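Local coordinates for protein serine protease pet (Escherichia coli, PDB 4OM9) that acts as a secreted autotransporter enterotoxin of enteroaggregative strains, a serine protease whose target is probably the cytoskeletal protein alpha-fodrin, at residues 85-90 and 627-632; 113-118 and 381-386; 397-400 and 405-408. All blocks are in the same frame, centred on the assembly; numbering follows the deposited sequence.

Contact 1. Residues 85-90 and 627-632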
loop_
_atom_site.group_PDB
_atom_site.type_symbol
_atom_site.label_atom_id
_atom_site.label_comp_id
_atom_site.label_asym_id
_atom_site.label_seq_id
_atom_site.Cartn_x
_atom_site.Cartn_y
_atom_site.Cartn_z
ATOM N N TYR A 85 23.087 17.000 4.644
ATOM C CA TYR A 85 22.148 15.928 4.912
ATOM C C TYR A 85 20.753 16.492 4.652
ATOM O O TYR A 85 20.402 17.560 5.192
ATOM C CB TYR A 85 22.262 15.406 6.339
ATOM C CG TYR A 85 23.654 15.007 6.796
ATOM C CD1 TYR A 85 24.553 15.957 7.269
ATOM C CD2 TYR A 85 24.059 13.673 6.794
ATOM C CE1 TYR A 85 25.818 15.594 7.711
ATOM C CE2 TYR A 85 25.323 13.304 7.232
ATOM C CZ TYR A 85 26.198 14.275 7.694
ATOM O OH TYR A 85 27.462 13.921 8.140
ATOM N N GLY A 86 19.973 15.791 3.826
ATOM C CA GLY A 86 18.686 16.299 3.379
ATOM C C GLY A 86 18.795 17.707 2.834
ATOM O O GLY A 86 19.631 17.978 1.978
ATOM N N SER A 87 17.966 18.608 3.365
ATOM C CA SER A 87 17.932 20.000 2.927
ATOM C C SER A 87 18.810 20.887 3.772
ATOM O O SER A 87 18.609 22.090 3.796
ATOM C CB SER A 87 16.513 20.576 2.987
ATOM O OG SER A 87 15.617 19.878 2.152
ATOM N N THR A 88 19.749 20.310 4.508
ATOM C CA THR A 88 20.519 21.116 5.452
ATOM C C THR A 88 22.012 21.016 5.208
ATOM O O THR A 88 22.530 19.923 4.949
ATOM C CB THR A 88 20.213 20.710 6.897
ATOM O OG1 THR A 88 18.788 20.645 7.077
ATOM C CG2 THR A 88 20.837 21.715 7.879
ATOM N N GLN A 89 22.680 22.170 5.281
ATOM C CA GLN A 89 24.125 22.289 5.124
ATOM C C GLN A 89 24.827 22.405 6.468
ATOM O O GLN A 89 24.409 23.155 7.332
ATOM C CB GLN A 89 24.483 23.504 4.264
ATOM C CG GLN A 89 24.472 23.249 2.767
ATOM C CD GLN A 89 23.108 22.847 2.243
ATOM O OE1 GLN A 89 22.944 21.775 1.640
ATOM N NE2 GLN A 89 22.117 23.708 2.461
ATOM N N TYR A 90 25.907 21.664 6.641
ATOM C CA TYR A 90 26.642 21.705 7.883
ATOM C C TYR A 90 28.120 21.976 7.591
ATOM O O TYR A 90 28.661 21.581 6.541
ATOM C CB TYR A 90 26.486 20.396 8.661
ATOM C CG TYR A 90 25.065 20.035 9.018
ATOM C CD1 TYR A 90 24.266 19.304 8.139
ATOM C CD2 TYR A 90 24.522 20.406 10.246
ATOM C CE1 TYR A 90 22.976 18.967 8.466
ATOM C CE2 TYR A 90 23.219 20.070 10.587
ATOM C CZ TYR A 90 22.450 19.361 9.698
ATOM O OH TYR A 90 21.155 19.030 10.039
ATOM N N LYS A 627 11.753 12.596 -3.208
ATOM C CA LYS A 627 12.614 13.786 -3.171
ATOM C C LYS A 627 11.803 15.072 -3.402
ATOM O O LYS A 627 12.168 15.925 -4.219
ATOM C CB LYS A 627 13.751 13.654 -4.204
ATOM C CG LYS A 627 13.316 13.309 -5.610
ATOM C CD LYS A 627 14.410 12.538 -6.344
ATOM C CE LYS A 627 15.192 13.424 -7.301
ATOM N NZ LYS A 627 16.317 12.662 -7.951
ATOM N N ASN A 628 10.689 15.195 -2.681
ATOM C CA ASN A 628 9.763 16.307 -2.864
ATOM C C ASN A 628 10.164 17.596 -2.128
ATOM O O ASN A 628 9.693 18.681 -2.469
ATOM C CB ASN A 628 8.362 15.895 -2.403
ATOM C CG ASN A 628 7.774 14.765 -3.236
ATOM O OD1 ASN A 628 7.700 13.627 -2.781
ATOM N ND2 ASN A 628 7.332 15.083 -4.451
ATOM N N ILE A 629 11.014 17.482 -1.114
ATOM C CA ILE A 629 11.421 18.659 -0.377
ATOM C C ILE A 629 12.685 19.295 -0.961
ATOM O O ILE A 629 13.690 18.597 -1.220
ATOM C CB ILE A 629 11.665 18.340 1.104
ATOM C CG1 ILE A 629 10.448 17.631 1.721
ATOM C CG2 ILE A 629 12.028 19.611 1.873
ATOM C CD1 ILE A 629 9.116 18.364 1.535
ATOM N N THR A 630 12.635 20.617 -1.153
ATOM C CA THR A 630 13.733 21.352 -1.783
ATOM C C THR A 630 14.223 22.535 -0.964
ATOM O O THR A 630 13.822 22.719 0.187
ATOM C CB THR A 630 13.334 21.856 -3.154
ATOM O OG1 THR A 630 12.109 22.581 -3.048
ATOM C CG2 THR A 630 13.112 20.677 -4.093
ATOM N N GLY A 631 15.126 23.317 -1.553
ATOM C CA GLY A 631 15.697 24.475 -0.880
ATOM C C GLY A 631 16.288 24.210 0.493
ATOM O O GLY A 631 17.100 23.314 0.685
ATOM N N ALA A 632 15.866 25.008 1.458
ATOM C CA ALA A 632 16.261 24.856 2.842
ATOM C C ALA A 632 15.366 23.868 3.561
ATOM O O ALA A 632 15.483 23.694 4.768
ATOM C CB ALA A 632 16.205 26.195 3.538
HETATM O O HOH W 1 16.690 19.585 -0.308
#

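Contact 2. Residues 113-118 and 381-386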
loop_
_atom_site.group_PDB
_atom_site.type_symbol
_atom_site.label_atom_id
_atom_site.label_comp_id
_atom_site.label_asym_id
_atom_site.label_seq_id
_atom_site.Cartn_x
_atom_site.Cartn_y
_atom_site.Cartn_z
ATOM N N GLU A 113 18.904 15.240 10.313
ATOM C CA GLU A 113 18.421 14.193 9.372
ATOM C C GLU A 113 18.678 12.744 9.770
ATOM O O GLU A 113 17.919 11.865 9.383
ATOM C CB GLU A 113 19.022 14.406 7.974
ATOM C CG GLU A 113 18.542 15.682 7.266
ATOM C CD GLU A 113 18.996 16.985 7.952
ATOM O OE1 GLU A 113 19.854 16.941 8.868
ATOM O OE2 GLU A 113 18.472 18.054 7.565
ATOM N N THR A 114 19.758 12.478 10.501
ATOM C CA THR A 114 20.097 11.102 10.856
ATOM C C THR A 114 20.585 11.031 12.282
ATOM O O THR A 114 21.111 12.014 12.809
ATOM C CB THR A 114 21.164 10.505 9.908
ATOM O OG1 THR A 114 21.708 9.310 10.485
ATOM C CG2 THR A 114 22.290 11.487 9.648
ATOM N N ARG A 115 20.400 9.883 12.929
ATOM C CA ARG A 115 20.896 9.734 14.292
ATOM C C ARG A 115 22.356 9.281 14.287
ATOM O O ARG A 115 22.984 9.176 15.348
ATOM C CB ARG A 115 20.031 8.770 15.102
ATOM C CG ARG A 115 18.803 9.434 15.740
ATOM C CD ARG A 115 17.751 9.738 14.705
ATOM N NE ARG A 115 17.210 8.496 14.151
ATOM C CZ ARG A 115 16.693 8.358 12.928
ATOM N NH1 ARG A 115 16.643 9.380 12.078
ATOM N NH2 ARG A 115 16.240 7.174 12.548
ATOM N N GLY A 116 22.893 9.047 13.092
ATOM C CA GLY A 116 24.309 8.761 12.919
ATOM C C GLY A 116 24.639 7.278 12.928
ATOM O O GLY A 116 23.805 6.454 13.288
ATOM N N ALA A 117 25.857 6.922 12.537
ATOM C CA ALA A 117 26.213 5.505 12.491
ATOM C C ALA A 117 26.619 5.018 13.881
ATOM O O ALA A 117 27.070 5.813 14.709
ATOM C CB ALA A 117 27.325 5.260 11.476
ATOM N N ASP A 118 26.442 3.718 14.132
ATOM C CA ASP A 118 26.888 3.094 15.377
ATOM C C ASP A 118 28.418 3.052 15.415
ATOM O O ASP A 118 29.048 2.651 14.452
ATOM C CB ASP A 118 26.302 1.681 15.504
ATOM C CG ASP A 118 26.842 0.916 16.716
ATOM O OD1 ASP A 118 28.020 0.482 16.706
ATOM O OD2 ASP A 118 26.074 0.725 17.677
ATOM N N THR A 381 13.298 19.529 12.880
ATOM C CA THR A 381 13.289 18.511 13.920
ATOM C C THR A 381 13.438 17.086 13.344
ATOM O O THR A 381 12.932 16.781 12.259
ATOM C CB THR A 381 12.006 18.613 14.789
ATOM O OG1 THR A 381 12.018 17.584 15.781
ATOM C CG2 THR A 381 10.729 18.493 13.958
ATOM N N GLY A 382 14.167 16.233 14.068
ATOM C CA GLY A 382 14.458 14.892 13.615
ATOM C C GLY A 382 14.204 13.790 14.627
ATOM O O GLY A 382 14.479 12.629 14.360
ATOM N N ASN A 383 13.657 14.129 15.783
ATOM C CA ASN A 383 13.523 13.136 16.837
ATOM C C ASN A 383 12.675 13.662 17.993
ATOM O O ASN A 383 12.544 14.872 18.179
ATOM C CB ASN A 383 14.923 12.715 17.346
ATOM C CG ASN A 383 14.904 11.378 18.039
ATOM O OD1 ASN A 383 13.869 10.725 18.075
ATOM N ND2 ASN A 383 16.037 10.955 18.584
ATOM N N GLY A 384 12.134 12.757 18.795
ATOM C CA GLY A 384 11.329 13.154 19.927
ATOM C C GLY A 384 10.103 13.973 19.510
ATOM O O GLY A 384 9.641 13.905 18.353
ATOM N N THR A 385 9.589 14.761 20.457
ATOM C CA THR A 385 8.340 15.481 20.266
ATOM C C THR A 385 8.542 16.990 20.323
ATOM O O THR A 385 9.256 17.491 21.173
ATOM C CB THR A 385 7.313 15.096 21.339
ATOM O OG1 THR A 385 7.221 13.670 21.420
ATOM C CG2 THR A 385 5.930 15.696 21.019
ATOM N N VAL A 386 7.930 17.703 19.394
ATOM C CA VAL A 386 7.844 19.131 19.470
ATOM C C VAL A 386 6.353 19.468 19.541
ATOM O O VAL A 386 5.565 19.080 18.668
ATOM C CB VAL A 386 8.529 19.815 18.285
ATOM C CG1 VAL A 386 8.297 21.341 18.333
ATOM C CG2 VAL A 386 10.019 19.502 18.305
HETATM O O HOH W 2 16.587 12.269 12.671
#

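Contact 3. Residues 397-400 and 405-408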
loop_
_atom_site.group_PDB
_atom_site.type_symbol
_atom_site.label_atom_id
_atom_site.label_comp_id
_atom_site.label_asym_id
_atom_site.label_seq_id
_atom_site.Cartn_x
_atom_site.Cartn_y
_atom_site.Cartn_z
ATOM N N ILE A 397 7.887 24.477 9.447
ATOM C CA ILE A 397 8.456 23.314 10.108
ATOM C C ILE A 397 8.983 22.264 9.113
ATOM O O ILE A 397 8.301 21.922 8.132
ATOM C CB ILE A 397 7.427 22.668 11.033
ATOM C CG1 ILE A 397 7.003 23.665 12.105
ATOM C CG2 ILE A 397 7.986 21.387 11.660
ATOM C CD1 ILE A 397 5.798 23.253 12.897
ATOM N N TYR A 398 10.193 21.759 9.375
ATOM C CA TYR A 398 10.824 20.717 8.562
ATOM C C TYR A 398 11.021 19.487 9.424
ATOM O O TYR A 398 11.665 19.544 10.469
ATOM C CB TYR A 398 12.132 21.233 7.983
ATOM C CG TYR A 398 13.166 20.268 7.399
ATOM C CD1 TYR A 398 14.155 19.719 8.208
ATOM C CD2 TYR A 398 13.234 20.022 6.016
ATOM C CE1 TYR A 398 15.149 18.910 7.678
ATOM C CE2 TYR A 398 14.216 19.191 5.469
ATOM C CZ TYR A 398 15.178 18.644 6.316
ATOM O OH TYR A 398 16.186 17.849 5.838
ATOM N N VAL A 399 10.392 18.391 9.006
ATOM C CA VAL A 399 10.418 17.141 9.746
ATOM C C VAL A 399 11.247 16.133 8.966
ATOM O O VAL A 399 10.925 15.815 7.813
ATOM C CB VAL A 399 9.009 16.612 9.974
ATOM C CG1 VAL A 399 9.009 15.423 10.929
ATOM C CG2 VAL A 399 8.126 17.746 10.499
ATOM N N ALA A 400 12.321 15.650 9.578
ATOM C CA ALA A 400 13.230 14.740 8.885
ATOM C C ALA A 400 13.597 13.491 9.688
ATOM O O ALA A 400 13.623 13.504 10.924
ATOM C CB ALA A 400 14.505 15.485 8.490
ATOM N N THR A 405 8.095 13.561 16.270
ATOM C CA THR A 405 6.672 13.882 16.312
ATOM C C THR A 405 6.476 15.390 16.482
ATOM O O THR A 405 7.164 16.043 17.283
ATOM C CB THR A 405 5.970 13.143 17.459
ATOM O OG1 THR A 405 5.988 11.742 17.180
ATOM C CG2 THR A 405 4.511 13.593 17.603
ATOM N N VAL A 406 5.559 15.934 15.697
ATOM C CA VAL A 406 5.061 17.281 15.886
ATOM C C VAL A 406 3.600 17.228 16.358
ATOM O O VAL A 406 2.751 16.586 15.727
ATOM C CB VAL A 406 5.167 18.089 14.600
ATOM C CG1 VAL A 406 4.513 19.478 14.786
ATOM C CG2 VAL A 406 6.604 18.229 14.209
ATOM N N GLN A 407 3.302 17.903 17.462
ATOM C CA GLN A 407 1.995 17.778 18.076
ATOM C C GLN A 407 1.308 19.120 18.294
ATOM O O GLN A 407 1.846 19.993 18.962
ATOM C CB GLN A 407 2.086 17.044 19.420
ATOM C CG GLN A 407 0.717 16.964 20.108
ATOM C CD GLN A 407 0.757 16.340 21.475
ATOM O OE1 GLN A 407 1.044 17.014 22.463
ATOM N NE2 GLN A 407 0.447 15.056 21.550
ATOM N N LEU A 408 0.107 19.263 17.739
ATOM C CA LEU A 408 -0.690 20.471 17.915
ATOM C C LEU A 408 -1.267 20.565 19.315
ATOM O O LEU A 408 -1.791 19.588 19.831
ATOM C CB LEU A 408 -1.818 20.514 16.894
ATOM C CG LEU A 408 -1.354 20.276 15.460
ATOM C CD1 LEU A 408 -2.458 20.592 14.477
ATOM C CD2 LEU A 408 -0.141 21.120 15.162
#

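Contact 1. Residues 85-90 and 627-632
Ser87 points toward residues 629-632 and accounts for all the close meetings of these two segments. Its methylene lies over the end of that segment, Ser87 CB standing 3.5 Å from Ala632 C, the carbonyl carbon, and 3.6 Å from Gly631 O. The backbones are close here too, with the CA atoms of Ser87 and Ala632 only 5.1 Å apart. With OG anti to its own carbonyl carbon (chi1 -61°), the hydroxyl is swung past this end of the segment and onto Ile629, where Ser87 OG meets the branch methyl CG2 of Ile629 at 3.6 Å. The other branch of Ile629 leads away from Ser87, and the isoleucine side chain also packs on Phe636 of strand 635-636. The hydroxyl has a polar route across the gap as well: a water 2.7 Å from Ser87 OG donates a longer, 3.3 Å bond to Ile629 O.

Ser87 is presented by a type II' turn from Tyr85 to Thr88, closed by paired backbone bonds between its end residues and with Gly86 at positive phi. The turn links strands 82-85 and 88-97 of the protease domain as a tight hairpin. Beyond the two segments, Ser87 N donates to Tyr398 OH, while Lys380 NZ bonds both Ala632 O and Thr88 OG1, bridging the two segments.

With no direct hydrogen bond from one segment to the other, the contact rests on van der Waals packing of one small side chain and on a single water; direct polar links to both segments come from Lys380 alongside, while Tyr398 OH ties the turn to the beta-helix.

Contact 2. Residues 113-118 and 381-386
The carboxamide of Asn383 has the aliphatic part of Arg115 over one face, at its nitrogen end, while Gly384 N lies on the opposite side of the amide plane, off the oxygen end. Arg115 CG is 4.2 Å from Asn383 ND2, a loose contact, and CD next to it lies above the same end of the amide. On the other side, Gly384 N donates to Asn383 OD1 at 2.8 Å, a bent bond made from well above the carbonyl plane. The guanidinium does not stack on the amide: the two planes are inclined by about 50°. Successive bends at chi2 and chi3 (74° and 66°) curl the arginine chain and turn its head away from Asn383, so that NH1 reaches Gly401 O, its stronger partner, and meets Gly382 O only through a water. This water accepts from Arg115 NH1 at 2.9 Å and donates to Gly382 O at 2.7 Å. Both Arg115 and Asn383 touch Pro403.

On the arginine's own side, Thr114 OG1 accepts from Gly116 N at 2.9 Å, an ST turn that shapes the backbone around Arg115. This loop belongs to the protease domain, between strand 102-107 and helix 127-134. Its partner, with Asn383 between two glycines, is the turn by which the chain passes from strand 379-381 to strand 385-388, a corner between two parallel sheets of the beta-helix stalk characteristic of autotransporter passenger domains.

Contact 3. Residues 397-400 and 405-408
Strands 397-399 and 405-408 belong to two different parallel sheets that face each other, with no hydrogen bond between them and their nearest CA atoms, those of Val399 and Val406, 8.1 Å apart. The two strands are successive sides of one coil of the right-handed parallel beta-helix of the passenger domain, meeting across its hydrophobic interior: the chain leaves one face at Ala400, turns, and comes back along the next.

Three aliphatic side chains point inward and meet. Val406 advances CG2 between the branch methyls of its two partners, 4.0 Å from Val399 CG2 and 4.3 Å from Ile397 CG2. Ile397 and Val399, two residues apart on the strand, turn to the same side, and Ile397 CG2 lies 3.8 Å from Val399 CG2, forming a small row for the valine methyl. Val399 and Val406 have the same rotamer, each with CG1 anti to the backbone N, and the two side chains cross obliquely. Leu388 and Leu431, from the strands flanking 404-408, and Ile422 and Phe424, from the strand beside 397-399, extend this packing to the coils above and below.

Tyr398, alternating with these residues, points out of the helix interior, into the interface with the protease domain, where its ring makes a cation-pi contact with Lys380 and its hydroxyl bonds Glu113 OE2. The end of the long branch of Ile397 lies loosely alongside Val406, Ile397 CD1 4.4 Å from Val406 CG1.

From the N terminus the chain passes first through 85-90 and then 113-118, both in the protease domain, before entering the beta-helix. Contact 2 closes a loop when 381-386 arrives at 113-118. Contact 3 follows it in series and closes the shortest loop, within a single coil. Contact 1 closes last and longest, when 627-632 folds back to 85-90, and encloses both others. Glu113 joins contacts 1 and 2 through Thr88 and Tyr90, Tyr398 joins contacts 1 and 3 through Ser87 N, and backbone bonds of Thr405 with Gly384 and Val386 join contacts 2 and 3. Contacts 1 and 2 join the protease domain to the beta-helix side, while contact 3 packs the coil whose Tyr398 meets that junction.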